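Local coordinates for protein peptidase M28 (Shewanella amazonensis SB2B, PDB 3IIB) that binds two zinc ions and probably works as a secreted metallo-exopeptidase of family M28, with carboxypeptidase or dipeptidase activity, at residues 108-113 against 219-224; 132-137 against 169-174; 237-242 against 294-299; 249-254 against 318-323. All coordinates share one frame; numbering follows the deposited sequence.

Interaction 1 of 4, residues 108-113 against 219-224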
loop_
_atom_site.group_PDB
_atom_site.type_symbol
_atom_site.label_atom_id
_atom_site.label_comp_id
_atom_site.label_asym_id
_atom_site.label_seq_id
_atom_site.Cartn_x
_atom_site.Cartn_y
_atom_site.Cartn_z
ATOM N N ALA A 108 -2.446 -20.187 -18.393
ATOM C CA ALA A 108 -1.247 -20.943 -18.720
ATOM C C ALA A 108 -0.480 -21.291 -17.485
ATOM O O ALA A 108 -0.540 -20.559 -16.490
ATOM C CB ALA A 108 -0.330 -20.135 -19.654
ATOM N N THR A 109 0.287 -22.374 -17.581
ATOM C CA THR A 109 1.276 -22.740 -16.561
ATOM C C THR A 109 2.439 -21.776 -16.615
ATOM O O THR A 109 2.863 -21.355 -17.699
ATOM C CB THR A 109 1.767 -24.164 -16.817
ATOM O OG1 THR A 109 0.628 -25.023 -16.740
ATOM C CG2 THR A 109 2.840 -24.604 -15.817
ATOM N N ILE A 110 2.954 -21.387 -15.459
ATOM C CA ILE A 110 4.118 -20.507 -15.412
ATOM C C ILE A 110 5.420 -21.278 -15.236
ATOM O O ILE A 110 5.414 -22.449 -14.832
ATOM C CB ILE A 110 3.975 -19.405 -14.300
ATOM C CG1 ILE A 110 4.106 -20.005 -12.919
ATOM C CG2 ILE A 110 2.644 -18.622 -14.442
ATOM C CD1 ILE A 110 4.272 -19.000 -11.835
ATOM N N VAL A 111 6.523 -20.631 -15.583
ATOM C CA VAL A 111 7.868 -21.103 -15.292
ATOM C C VAL A 111 8.607 -19.947 -14.647
ATOM O O VAL A 111 8.651 -18.853 -15.199
ATOM C CB VAL A 111 8.639 -21.602 -16.544
ATOM C CG1 VAL A 111 10.053 -22.121 -16.136
ATOM C CG2 VAL A 111 7.866 -22.670 -17.287
ATOM N N ARG A 112 9.178 -20.203 -13.477
ATOM C CA ARG A 112 9.842 -19.190 -12.692
ATOM C C ARG A 112 11.330 -19.087 -13.035
ATOM O O ARG A 112 12.009 -20.094 -13.182
ATOM C CB ARG A 112 9.708 -19.514 -11.191
ATOM C CG ARG A 112 10.336 -18.473 -10.279
ATOM C CD ARG A 112 10.322 -18.922 -8.804
ATOM N NE ARG A 112 11.113 -17.986 -8.003
ATOM C CZ ARG A 112 12.446 -17.886 -8.045
ATOM N NH1 ARG A 112 13.169 -18.738 -8.765
ATOM N NH2 ARG A 112 13.079 -16.963 -7.318
ATOM N N PHE A 113 11.812 -17.848 -13.116
ATOM C CA PHE A 113 13.224 -17.524 -13.325
ATOM C C PHE A 113 13.666 -16.564 -12.243
ATOM O O PHE A 113 12.901 -15.688 -11.856
ATOM C CB PHE A 113 13.403 -16.920 -14.736
ATOM C CG PHE A 113 13.060 -17.905 -15.821
ATOM C CD1 PHE A 113 14.017 -18.820 -16.257
ATOM C CD2 PHE A 113 11.750 -17.997 -16.323
ATOM C CE1 PHE A 113 13.680 -19.808 -17.201
ATOM C CE2 PHE A 113 11.420 -18.972 -17.257
ATOM C CZ PHE A 113 12.374 -19.865 -17.704
ATOM N N VAL A 219 2.126 -23.934 -10.979
ATOM C CA VAL A 219 1.172 -22.835 -10.841
ATOM C C VAL A 219 0.675 -22.451 -12.219
ATOM O O VAL A 219 1.463 -22.295 -13.195
ATOM C CB VAL A 219 1.823 -21.626 -10.143
ATOM C CG1 VAL A 219 0.875 -20.381 -10.105
ATOM C CG2 VAL A 219 2.316 -22.055 -8.753
ATOM N N VAL A 220 -0.641 -22.349 -12.300
ATOM C CA VAL A 220 -1.348 -21.922 -13.489
ATOM C C VAL A 220 -2.025 -20.637 -13.153
ATOM O O VAL A 220 -2.663 -20.541 -12.094
ATOM C CB VAL A 220 -2.415 -22.992 -13.868
ATOM C CG1 VAL A 220 -3.265 -22.549 -15.097
ATOM C CG2 VAL A 220 -1.750 -24.358 -14.070
ATOM N N ILE A 221 -1.941 -19.650 -14.039
ATOM C CA ILE A 221 -2.591 -18.359 -13.813
ATOM C C ILE A 221 -3.536 -18.035 -14.968
ATOM O O ILE A 221 -3.423 -18.608 -16.052
ATOM C CB ILE A 221 -1.570 -17.208 -13.584
ATOM C CG1 ILE A 221 -0.787 -16.844 -14.850
ATOM C CG2 ILE A 221 -0.604 -17.585 -12.435
ATOM C CD1 ILE A 221 0.022 -15.548 -14.680
ATOM N N SER A 222 -4.472 -17.140 -14.685
ATOM C CA SER A 222 -5.263 -16.423 -15.675
ATOM C C SER A 222 -4.763 -14.985 -15.739
ATOM O O SER A 222 -4.481 -14.395 -14.689
ATOM C CB SER A 222 -6.730 -16.406 -15.272
ATOM O OG SER A 222 -7.497 -15.679 -16.238
ATOM N N LEU A 223 -4.611 -14.428 -16.951
ATOM C CA LEU A 223 -4.169 -13.046 -17.132
ATOM C C LEU A 223 -5.011 -12.368 -18.217
ATOM O O LEU A 223 -5.174 -12.892 -19.333
ATOM C CB LEU A 223 -2.703 -12.992 -17.554
ATOM C CG LEU A 223 -2.063 -11.619 -17.774
ATOM C CD1 LEU A 223 -1.988 -10.743 -16.504
ATOM C CD2 LEU A 223 -0.644 -11.827 -18.355
ATOM N N GLU A 224 -5.537 -11.204 -17.860
ATOM C CA GLU A 224 -6.358 -10.416 -18.758
ATOM C C GLU A 224 -5.816 -9.020 -18.716
ATOM O O GLU A 224 -5.717 -8.452 -17.626
ATOM C CB GLU A 224 -7.814 -10.406 -18.302
ATOM C CG GLU A 224 -8.695 -9.612 -19.236
ATOM C CD GLU A 224 -10.166 -9.704 -18.919
ATOM O OE1 GLU A 224 -10.542 -10.302 -17.881
ATOM O OE2 GLU A 224 -10.937 -9.185 -19.759
HETATM O O HOH W 1 4.494 -23.732 -12.460
#
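Ala-108 and Ile-221 face each other as an antiparallel hydrogen-bonded pair. Ala-108 N gives to Ile-221 O at 3.0 Å, and Ile-221 N gives back to Ala-108 O. Thr-109 and Val-220 follow as a non-hydrogen-bonded pair, their CA atoms 4.1 Å apart. A third bond runs from Ile-110 N to Val-219 O at 2.9 Å and is nearly straight, 169° at the hydrogen. The short segment axes stand 113° apart, so the two strands pair over a short length and then diverge. Water 1 extends the pairing by one step: it donates to Ile-110 O and accepts from Val-219 N.

Ile-110 meets both Val-219 and Ile-221. Its CG1 lies between the backbone N and the carbonyl carbon (chi1 71°), and from there CG1 and CD1 run alongside Val-219. Ile-110 CG1 comes to 3.9 Å from Val-219 CB. The other branch, Ile-110 CG2, meets the side chain of Ile-221 at about a right angle, 3.9 Å from its CG1. On the face of Thr-109 and Val-220, Thr-109 OG1 touches Val-220 CG2 at 3.6 Å.

Helix 203-213 covers the face of Ile-110 and Val-219, through Ile-209, Met-212 and Leu-213. The contact is a short antiparallel pairing in a strongly twisted mixed sheet. It joins the long strand 220-242 to strand 106-113, which pairs in turn with the parallel strand 131-134.

Interaction 2 of 4, residues 132-137 against 169-174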
loop_
_atom_site.group_PDB
_atom_site.type_symbol
_atom_site.label_atom_id
_atom_site.label_comp_id
_atom_site.label_asym_id
_atom_site.label_seq_id
_atom_site.Cartn_x
_atom_site.Cartn_y
_atom_site.Cartn_z
ATOM N N ALA A 132 6.185 -16.870 -18.676
ATOM C CA ALA A 132 7.413 -16.678 -17.888
ATOM C C ALA A 132 7.074 -15.866 -16.652
ATOM O O ALA A 132 6.255 -14.968 -16.735
ATOM C CB ALA A 132 8.511 -15.970 -18.720
ATOM N N PHE A 133 7.745 -16.180 -15.542
ATOM C CA PHE A 133 7.660 -15.410 -14.290
ATOM C C PHE A 133 9.088 -15.080 -13.843
ATOM O O PHE A 133 9.836 -15.958 -13.439
ATOM C CB PHE A 133 6.847 -16.210 -13.242
ATOM C CG PHE A 133 6.926 -15.689 -11.819
ATOM C CD1 PHE A 133 6.804 -14.317 -11.525
ATOM C CD2 PHE A 133 7.159 -16.580 -10.768
ATOM C CE1 PHE A 133 6.915 -13.856 -10.207
ATOM C CE2 PHE A 133 7.232 -16.137 -9.468
ATOM C CZ PHE A 133 7.135 -14.777 -9.180
ATOM N N ILE A 134 9.472 -13.805 -13.938
ATOM C CA ILE A 134 10.738 -13.352 -13.407
ATOM C C ILE A 134 10.502 -12.874 -11.985
ATOM O O ILE A 134 9.672 -11.979 -11.760
ATOM C CB ILE A 134 11.343 -12.168 -14.219
ATOM C CG1 ILE A 134 11.644 -12.563 -15.667
ATOM C CG2 ILE A 134 12.620 -11.597 -13.462
ATOM C CD1 ILE A 134 12.151 -11.408 -16.604
ATOM N N ASP A 135 11.205 -13.492 -11.028
ATOM C CA ASP A 135 10.962 -13.267 -9.618
ATOM C C ASP A 135 11.971 -12.331 -8.927
ATOM O O ASP A 135 11.884 -12.138 -7.710
ATOM C CB ASP A 135 10.936 -14.599 -8.878
ATOM C CG ASP A 135 10.547 -14.456 -7.412
ATOM O OD1 ASP A 135 9.520 -13.809 -7.097
ATOM O OD2 ASP A 135 11.271 -15.030 -6.572
ATOM N N ALA A 136 12.892 -11.728 -9.670
ATOM C CA ALA A 136 13.964 -10.972 -9.026
ATOM C C ALA A 136 13.439 -9.900 -8.062
ATOM O O ALA A 136 12.662 -9.074 -8.444
ATOM C CB ALA A 136 14.858 -10.302 -10.065
ATOM N N LYS A 137 13.947 -9.909 -6.834
ATOM C CA LYS A 137 13.619 -8.929 -5.817
ATOM C C LYS A 137 14.578 -7.767 -5.935
ATOM O O LYS A 137 15.751 -7.968 -6.218
ATOM C CB LYS A 137 13.767 -9.544 -4.419
ATOM C CG LYS A 137 12.711 -10.576 -4.097
ATOM C CD LYS A 137 12.886 -11.126 -2.672
ATOM C CE LYS A 137 11.837 -12.162 -2.341
ATOM N NZ LYS A 137 12.140 -12.837 -1.040
ATOM N N ILE A 169 4.288 -12.840 -20.046
ATOM C CA ILE A 169 5.224 -12.730 -18.947
ATOM C C ILE A 169 4.559 -11.991 -17.794
ATOM O O ILE A 169 3.793 -11.031 -17.988
ATOM C CB ILE A 169 6.522 -12.063 -19.354
ATOM C CG1 ILE A 169 7.478 -11.933 -18.176
ATOM C CG2 ILE A 169 6.299 -10.651 -19.975
ATOM C CD1 ILE A 169 8.894 -11.528 -18.633
ATOM N N ILE A 170 4.788 -12.513 -16.583
ATOM C CA ILE A 170 4.560 -11.734 -15.377
ATOM C C ILE A 170 5.882 -11.543 -14.678
ATOM O O ILE A 170 6.712 -12.453 -14.660
ATOM C CB ILE A 170 3.541 -12.386 -14.389
ATOM C CG1 ILE A 170 3.854 -13.851 -14.151
ATOM C CG2 ILE A 170 2.056 -12.205 -14.917
ATOM C CD1 ILE A 170 3.165 -14.469 -12.846
ATOM N N ILE A 171 6.052 -10.376 -14.064
ATOM C CA ILE A 171 7.231 -10.122 -13.255
ATOM C C ILE A 171 6.859 -9.733 -11.821
ATOM O O ILE A 171 5.814 -9.119 -11.563
ATOM C CB ILE A 171 8.172 -9.036 -13.876
ATOM C CG1 ILE A 171 7.572 -7.617 -13.810
ATOM C CG2 ILE A 171 8.643 -9.476 -15.275
ATOM C CD1 ILE A 171 8.577 -6.512 -14.250
ATOM N N ARG A 172 7.722 -10.085 -10.881
ATOM C CA ARG A 172 7.695 -9.416 -9.600
ATOM C C ARG A 172 7.992 -7.945 -9.823
ATOM O O ARG A 172 9.014 -7.582 -10.415
ATOM C CB ARG A 172 8.742 -9.979 -8.639
ATOM C CG ARG A 172 8.819 -9.251 -7.274
ATOM C CD ARG A 172 9.962 -9.802 -6.406
ATOM N NE ARG A 172 9.696 -11.153 -5.930
ATOM C CZ ARG A 172 9.055 -11.446 -4.797
ATOM N NH1 ARG A 172 8.617 -10.468 -3.969
ATOM N NH2 ARG A 172 8.866 -12.720 -4.465
ATOM N N SER A 173 7.079 -7.108 -9.338
ATOM C CA SER A 173 7.209 -5.659 -9.444
ATOM C C SER A 173 8.598 -5.216 -9.067
ATOM O O SER A 173 9.187 -5.717 -8.081
ATOM C CB SER A 173 6.201 -4.966 -8.543
ATOM O OG SER A 173 4.897 -4.966 -9.134
ATOM N N ILE A 174 9.117 -4.257 -9.851
ATOM C CA ILE A 174 10.437 -3.712 -9.629
ATOM C C ILE A 174 10.310 -2.650 -8.532
ATOM O O ILE A 174 10.281 -1.442 -8.789
ATOM C CB ILE A 174 11.101 -3.156 -10.921
ATOM C CG1 ILE A 174 10.969 -4.144 -12.085
ATOM C CG2 ILE A 174 12.581 -2.792 -10.610
ATOM C CD1 ILE A 174 11.580 -5.539 -11.809
HETATM O O HOH W 2 11.525 -8.865 -11.087
HETATM O O HOH W 3 11.686 -6.641 -7.674
#
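Arg-172 reaches Asp-135 because its chain leaves with CG anti to the backbone N (chi1 177°) and then bends at chi3 (-70°). Asp-135 also has CG anti to its N, and the two side chains lie side by side. NE and NH2 of Arg-172 both grip Asp-135 OD1, each at 2.9 Å, in a salt bridge. NH2 comes on the syn side of the carboxylate, whereas NE comes from above its plane; the two flat groups are turned 59° apart. Arg-172 NE also bonds to the backbone at Asp-135 O, 3.0 Å away. Lys-137 CE lies over one face of the guanidinium, 3.6 Å above its plane and toward the rim. With an alanine in place of Arg-172, the buried Asp-135 OD1 is likely to lose both of these donors, and the Lys-137 chain the surface it rests on.

The backbones run parallel. Ile-170 N bonds to Ala-132 O, Ile-134 N to Ile-170 O, and Arg-172 N to Ile-134 O at 2.9 Å. Phe-133 packs its CD1 on Ile-170 CD1 at 3.9 Å, with Ile-170 O in plane at the ring edge. On the face of Ile-134 and Ile-169, the two CD1 atoms meet at 3.8 Å.

Arg-112 and Asn-210 hold Asp-135 OD2, and Asp-207 and Asn-203 take further N-H groups of Arg-172. The strands belong to a beta-alpha-beta unit whose helix 145-163 packs on Ala-132 and Ile-171; helix 203-213 covers the face of Phe-133 and Ile-170.

Interaction 3 of 4, residues 237-242 against 294-299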
loop_
_atom_site.group_PDB
_atom_site.type_symbol
_atom_site.label_atom_id
_atom_site.label_comp_id
_atom_site.label_asym_id
_atom_site.label_seq_id
_atom_site.Cartn_x
_atom_site.Cartn_y
_atom_site.Cartn_z
ATOM N N ASN A 237 7.919 20.008 -24.243
ATOM C CA ASN A 237 8.841 20.493 -23.203
ATOM C C ASN A 237 8.368 21.888 -22.830
ATOM O O ASN A 237 8.123 22.725 -23.713
ATOM C CB ASN A 237 10.274 20.536 -23.742
ATOM C CG ASN A 237 10.867 19.151 -24.000
ATOM O OD1 ASN A 237 10.522 18.171 -23.333
ATOM N ND2 ASN A 237 11.805 19.085 -24.946
ATOM N N VAL A 238 8.207 22.144 -21.532
ATOM C CA VAL A 238 7.726 23.423 -21.052
ATOM C C VAL A 238 8.884 24.124 -20.384
ATOM O O VAL A 238 9.582 23.518 -19.525
ATOM C CB VAL A 238 6.545 23.240 -20.073
ATOM C CG1 VAL A 238 6.125 24.577 -19.398
ATOM C CG2 VAL A 238 5.364 22.571 -20.771
ATOM N N ILE A 239 9.114 25.379 -20.784
ATOM C CA ILE A 239 10.347 26.056 -20.429
ATOM C C ILE A 239 10.024 27.408 -19.792
ATOM O O ILE A 239 9.134 28.165 -20.274
ATOM C CB ILE A 239 11.251 26.214 -21.643
ATOM C CG1 ILE A 239 11.678 24.814 -22.183
ATOM C CG2 ILE A 239 12.471 27.125 -21.277
ATOM C CD1 ILE A 239 12.354 24.826 -23.556
ATOM N N ALA A 240 10.751 27.701 -18.724
ATOM C CA ALA A 240 10.749 29.053 -18.130
ATOM C C ALA A 240 12.144 29.529 -17.884
ATOM O O ALA A 240 13.079 28.740 -17.616
ATOM C CB ALA A 240 9.991 29.080 -16.821
ATOM N N GLU A 241 12.298 30.849 -17.933
ATOM C CA GLU A 241 13.599 31.453 -17.740
ATOM C C GLU A 241 13.571 32.605 -16.754
ATOM O O GLU A 241 12.622 33.382 -16.696
ATOM C CB GLU A 241 14.178 31.932 -19.097
ATOM C CG GLU A 241 14.482 30.808 -20.060
ATOM C CD GLU A 241 14.899 31.235 -21.449
ATOM O OE1 GLU A 241 15.024 32.455 -21.719
ATOM O OE2 GLU A 241 15.134 30.324 -22.269
ATOM N N VAL A 242 14.621 32.627 -15.933
ATOM C CA VAL A 242 15.062 33.789 -15.200
ATOM C C VAL A 242 16.123 34.476 -16.056
ATOM O O VAL A 242 17.183 33.932 -16.312
ATOM C CB VAL A 242 15.678 33.398 -13.844
ATOM C CG1 VAL A 242 16.166 34.671 -13.101
ATOM C CG2 VAL A 242 14.666 32.589 -12.984
ATOM N N THR A 294 21.628 33.202 -17.827
ATOM C CA THR A 294 20.216 32.857 -17.837
ATOM C C THR A 294 20.012 31.525 -17.115
ATOM O O THR A 294 20.813 30.614 -17.290
ATOM C CB THR A 294 19.711 32.796 -19.265
ATOM O OG1 THR A 294 19.825 34.113 -19.829
ATOM C CG2 THR A 294 18.264 32.262 -19.310
ATOM N N ILE A 295 19.001 31.443 -16.256
ATOM C CA ILE A 295 18.617 30.168 -15.643
ATOM C C ILE A 295 17.380 29.661 -16.341
ATOM O O ILE A 295 16.349 30.330 -16.365
ATOM C CB ILE A 295 18.380 30.309 -14.141
ATOM C CG1 ILE A 295 19.708 30.691 -13.462
ATOM C CG2 ILE A 295 17.768 29.029 -13.518
ATOM C CD1 ILE A 295 19.551 31.319 -12.018
ATOM N N ARG A 296 17.476 28.463 -16.887
ATOM C CA ARG A 296 16.390 27.896 -17.663
ATOM C C ARG A 296 15.834 26.656 -16.938
ATOM O O ARG A 296 16.568 25.677 -16.701
ATOM C CB ARG A 296 16.882 27.545 -19.075
ATOM C CG ARG A 296 15.767 26.944 -19.948
ATOM C CD ARG A 296 16.218 26.627 -21.353
ATOM N NE ARG A 296 16.485 27.857 -22.097
ATOM C CZ ARG A 296 17.185 27.927 -23.231
ATOM N NH1 ARG A 296 17.736 26.830 -23.781
ATOM N NH2 ARG A 296 17.333 29.096 -23.825
ATOM N N VAL A 297 14.541 26.723 -16.570
ATOM C CA VAL A 297 13.817 25.591 -16.021
ATOM C C VAL A 297 13.247 24.823 -17.196
ATOM O O VAL A 297 12.544 25.393 -18.014
ATOM C CB VAL A 297 12.688 26.020 -15.061
ATOM C CG1 VAL A 297 11.804 24.822 -14.650
ATOM C CG2 VAL A 297 13.272 26.672 -13.790
ATOM N N VAL A 298 13.575 23.537 -17.309
ATOM C CA VAL A 298 12.999 22.728 -18.373
ATOM C C VAL A 298 12.205 21.603 -17.742
ATOM O O VAL A 298 12.760 20.811 -16.957
ATOM C CB VAL A 298 14.054 22.141 -19.363
ATOM C CG1 VAL A 298 13.358 21.377 -20.458
ATOM C CG2 VAL A 298 14.917 23.241 -19.891
ATOM N N LEU A 299 10.915 21.540 -18.084
ATOM C CA LEU A 299 10.041 20.510 -17.599
ATOM C C LEU A 299 9.787 19.584 -18.773
ATOM O O LEU A 299 9.036 19.916 -19.691
ATOM C CB LEU A 299 8.750 21.092 -17.015
ATOM C CG LEU A 299 8.890 22.179 -15.967
ATOM C CD1 LEU A 299 7.515 22.649 -15.431
ATOM C CD2 LEU A 299 9.736 21.622 -14.816
HETATM O O HOH W 4 17.333 32.221 -23.379
#
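Arg-296 pairs with Glu-241 across two antiparallel strands, and its side chain runs outward along Ile-239. CB lies near Glu-241 CG. Arg-296 CG, anti to the backbone N (chi1 -180°), touches Ile-239 CG2 at 3.6 Å, and CD stays on the same methyl at 3.8 Å. The chain then bends at chi3 and turns Arg-296 NE onto Glu-241 OE2, 2.8 Å away. Arg-296 NH2 reaches the same Glu-241 OE2 at 3.0 Å. NE meets it on the anti side and NH2 on the syn side, both from one face of the carboxylate. The grip is side-on, through NE and NH2; the two planes are 19° apart, but both nitrogens lie out of the carboxylate plane. NH2 also donates to water 4, which in turn donates to Glu-241 OE1. At the far tip, NH1 bonds to Glu-320 and to Tyr-313 OH.

The strands lie in the central mixed sheet of the M28 catalytic fold, the zinc exopeptidase type with helices on its faces. Here Val-238, Ala-240 and Val-242 form hydrogen-bonded pairs with Leu-299, Val-297 and Ile-295. The shortest bond is Val-297 N to Ala-240 O, 2.7 Å. The side chains of these six residues share one face, where Val-242 CB and Ile-295 CB come to 4.1 Å. Helices 42-57 and 267-285 pack there.

Arg-62 also holds Glu-241 OE1, and Tyr-64 OH holds OE2. A leucine in place of Arg-296 would probably leave the buried Glu-241 carboxylate without two of its donors and Glu-320 without its arginine partner.

Interaction 4 of 4, residues 249-254 against 318-323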
loop_
_atom_site.group_PDB
_atom_site.type_symbol
_atom_site.label_atom_id
_atom_site.label_comp_id
_atom_site.label_asym_id
_atom_site.label_seq_id
_atom_site.Cartn_x
_atom_site.Cartn_y
_atom_site.Cartn_z
ATOM N N ASP A 249 23.552 35.109 -22.535
ATOM C CA ASP A 249 23.632 34.111 -23.635
ATOM C C ASP A 249 24.037 32.710 -23.158
ATOM O O ASP A 249 23.930 31.734 -23.901
ATOM C CB ASP A 249 24.608 34.572 -24.750
ATOM C CG ASP A 249 26.013 34.805 -24.257
ATOM O OD1 ASP A 249 26.193 35.333 -23.144
ATOM O OD2 ASP A 249 26.979 34.502 -25.010
ATOM N N GLU A 250 24.511 32.619 -21.931
ATOM C CA GLU A 250 24.864 31.349 -21.343
ATOM C C GLU A 250 23.729 30.867 -20.439
ATOM O O GLU A 250 23.057 31.666 -19.807
ATOM C CB GLU A 250 26.129 31.480 -20.522
ATOM C CG GLU A 250 27.296 31.955 -21.335
ATOM C CD GLU A 250 28.591 32.013 -20.563
ATOM O OE1 GLU A 250 28.865 31.104 -19.753
ATOM O OE2 GLU A 250 29.347 32.988 -20.801
ATOM N N ILE A 251 23.530 29.554 -20.432
ATOM C CA ILE A 251 22.378 28.933 -19.799
ATOM C C ILE A 251 22.791 27.959 -18.703
ATOM O O ILE A 251 23.632 27.094 -18.925
ATOM C CB ILE A 251 21.560 28.141 -20.822
ATOM C CG1 ILE A 251 20.967 29.084 -21.873
ATOM C CG2 ILE A 251 20.461 27.349 -20.131
ATOM C CD1 ILE A 251 21.014 28.494 -23.248
ATOM N N VAL A 252 22.191 28.114 -17.536
ATOM C CA VAL A 252 22.220 27.098 -16.488
ATOM C C VAL A 252 20.854 26.437 -16.562
ATOM O O VAL A 252 19.807 27.098 -16.384
ATOM C CB VAL A 252 22.426 27.714 -15.115
ATOM C CG1 VAL A 252 22.210 26.665 -14.001
ATOM C CG2 VAL A 252 23.837 28.379 -15.056
ATOM N N LEU A 253 20.833 25.148 -16.853
ATOM C CA LEU A 253 19.597 24.406 -17.039
ATOM C C LEU A 253 19.323 23.566 -15.794
ATOM O O LEU A 253 20.158 22.747 -15.390
ATOM C CB LEU A 253 19.734 23.495 -18.259
ATOM C CG LEU A 253 18.504 22.777 -18.828
ATOM C CD1 LEU A 253 18.815 22.196 -20.199
ATOM C CD2 LEU A 253 18.005 21.695 -17.923
ATOM N N ILE A 254 18.152 23.749 -15.209
ATOM C CA ILE A 254 17.724 22.889 -14.112
ATOM C C ILE A 254 16.378 22.308 -14.530
ATOM O O ILE A 254 15.462 23.024 -14.984
ATOM C CB ILE A 254 17.695 23.638 -12.736
ATOM C CG1 ILE A 254 16.776 24.870 -12.786
ATOM C CG2 ILE A 254 19.183 23.965 -12.212
ATOM C CD1 ILE A 254 16.641 25.569 -11.387
ATOM N N GLU A 318 20.716 22.051 -30.420
ATOM C CA GLU A 318 22.061 21.669 -30.828
ATOM C C GLU A 318 23.007 22.869 -30.976
ATOM O O GLU A 318 24.104 22.836 -30.435
ATOM C CB GLU A 318 21.991 20.895 -32.158
ATOM C CG GLU A 318 23.324 20.507 -32.734
ATOM C CD GLU A 318 23.196 19.856 -34.109
ATOM O OE1 GLU A 318 22.075 19.801 -34.667
ATOM O OE2 GLU A 318 24.237 19.411 -34.631
ATOM N N ALA A 319 22.568 23.918 -31.672
ATOM C CA ALA A 319 23.422 25.097 -31.917
ATOM C C ALA A 319 23.649 25.913 -30.641
ATOM O O ALA A 319 24.538 26.740 -30.619
ATOM C CB ALA A 319 22.819 26.020 -32.988
ATOM N N GLU A 320 22.800 25.704 -29.620
ATOM C CA GLU A 320 22.851 26.428 -28.367
ATOM C C GLU A 320 23.632 25.679 -27.278
ATOM O O GLU A 320 23.894 26.238 -26.209
ATOM C CB GLU A 320 21.424 26.674 -27.877
ATOM C CG GLU A 320 21.292 27.797 -26.891
ATOM C CD GLU A 320 19.895 27.878 -26.253
ATOM O OE1 GLU A 320 19.257 26.818 -26.043
ATOM O OE2 GLU A 320 19.457 28.999 -25.875
ATOM N N LEU A 321 23.956 24.409 -27.508
ATOM C CA LEU A 321 24.558 23.579 -26.432
ATOM C C LEU A 321 25.911 24.085 -25.970
ATOM O O LEU A 321 26.306 23.911 -24.815
ATOM C CB LEU A 321 24.705 22.123 -26.885
ATOM C CG LEU A 321 23.357 21.385 -27.058
ATOM C CD1 LEU A 321 23.550 19.903 -27.356
ATOM C CD2 LEU A 321 22.398 21.549 -25.876
ATOM N N GLU A 322 26.667 24.674 -26.890
ATOM C CA GLU A 322 27.960 25.190 -26.512
ATOM C C GLU A 322 27.820 26.267 -25.451
ATOM O O GLU A 322 28.716 26.437 -24.629
ATOM C CB GLU A 322 28.662 25.769 -27.741
ATOM C CG GLU A 322 30.109 26.026 -27.547
ATOM C CD GLU A 322 30.813 26.145 -28.892
ATOM O OE1 GLU A 322 30.822 27.269 -29.451
ATOM O OE2 GLU A 322 31.398 25.134 -29.346
ATOM N N LYS A 323 26.711 26.997 -25.480
ATOM C CA LYS A 323 26.421 28.022 -24.478
ATOM C C LYS A 323 25.686 27.516 -23.221
ATOM O O LYS A 323 25.354 28.302 -22.351
ATOM C CB LYS A 323 25.642 29.167 -25.132
ATOM C CG LYS A 323 26.510 30.082 -26.012
ATOM C CD LYS A 323 27.431 30.953 -25.159
ATOM C CE LYS A 323 28.237 31.927 -26.007
ATOM N NZ LYS A 323 29.012 32.893 -25.176
#
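The Asp-249 carboxylate is met at OD2 by the amine of Lys-323. In one of two Lys-323 conformers, Lys-323 NZ reaches Asp-249 OD2 at 2.6 Å, on the syn side but 35° out of the carboxylate plane. This is a salt bridge at the surface. In one of two conformers of Ile-251, its CD1 methyl sits over one face of the Glu-320 carboxylate, and the two side chains cross at about a right angle.

The contact sits where strand 247-257 enters the catalytic sheet of the M28 fold. The loop after helix 308-316 leads into its parallel neighbour, strand 324-329. Pairing between the strands carries on from here, with Ile-251 bonded to Tyr-325.

Lys-323 covers most ground. Lys-323 CB lies 3.3 Å from Asp-249 O. In the conformer that makes the salt bridge, a bend at chi2 (-72°) carries the rest of the chain across Asp-249, and Lys-323 CD passes Glu-250 CG at 4.0 Å. The Glu-250 carboxylate has its own partner in Arg-293, and Glu-250 OE2 stays 4.4 Å from Lys-323 NZ, beyond a salt bridge. Glu-320 OE1 is held by Arg-296 and His-317.

The backbones join at Lys-323 O. Glu-250 CA makes a CA-H...O contact to Lys-323 O at 3.2 Å. Ile-251 N donates to the same Lys-323 O at 2.9 Å, with 157° at the hydrogen.

Overall arrangement
The four contacts fall into two groups on opposite sides of the chain's centre. Interactions 1 and 2 lie 11 Å apart between centres and touch through neighbouring strands 106-113 and 131-134; Arg-112 also reaches Asp-135. Interactions 3 and 4 are likewise 11 Å apart and touch through strands 293-300 and 247-257. Between centres the groups stand about 39 to 51 Å apart, yet one branched sheet runs through both. Strand 220-242 spans the gap, starting in interaction 1 and ending in interaction 3. Along the chain, interaction 2 falls between the segments of interaction 1, and both close before interactions 3 and 4, whose segments alternate. The second group belongs to the zinc-binding M28 part.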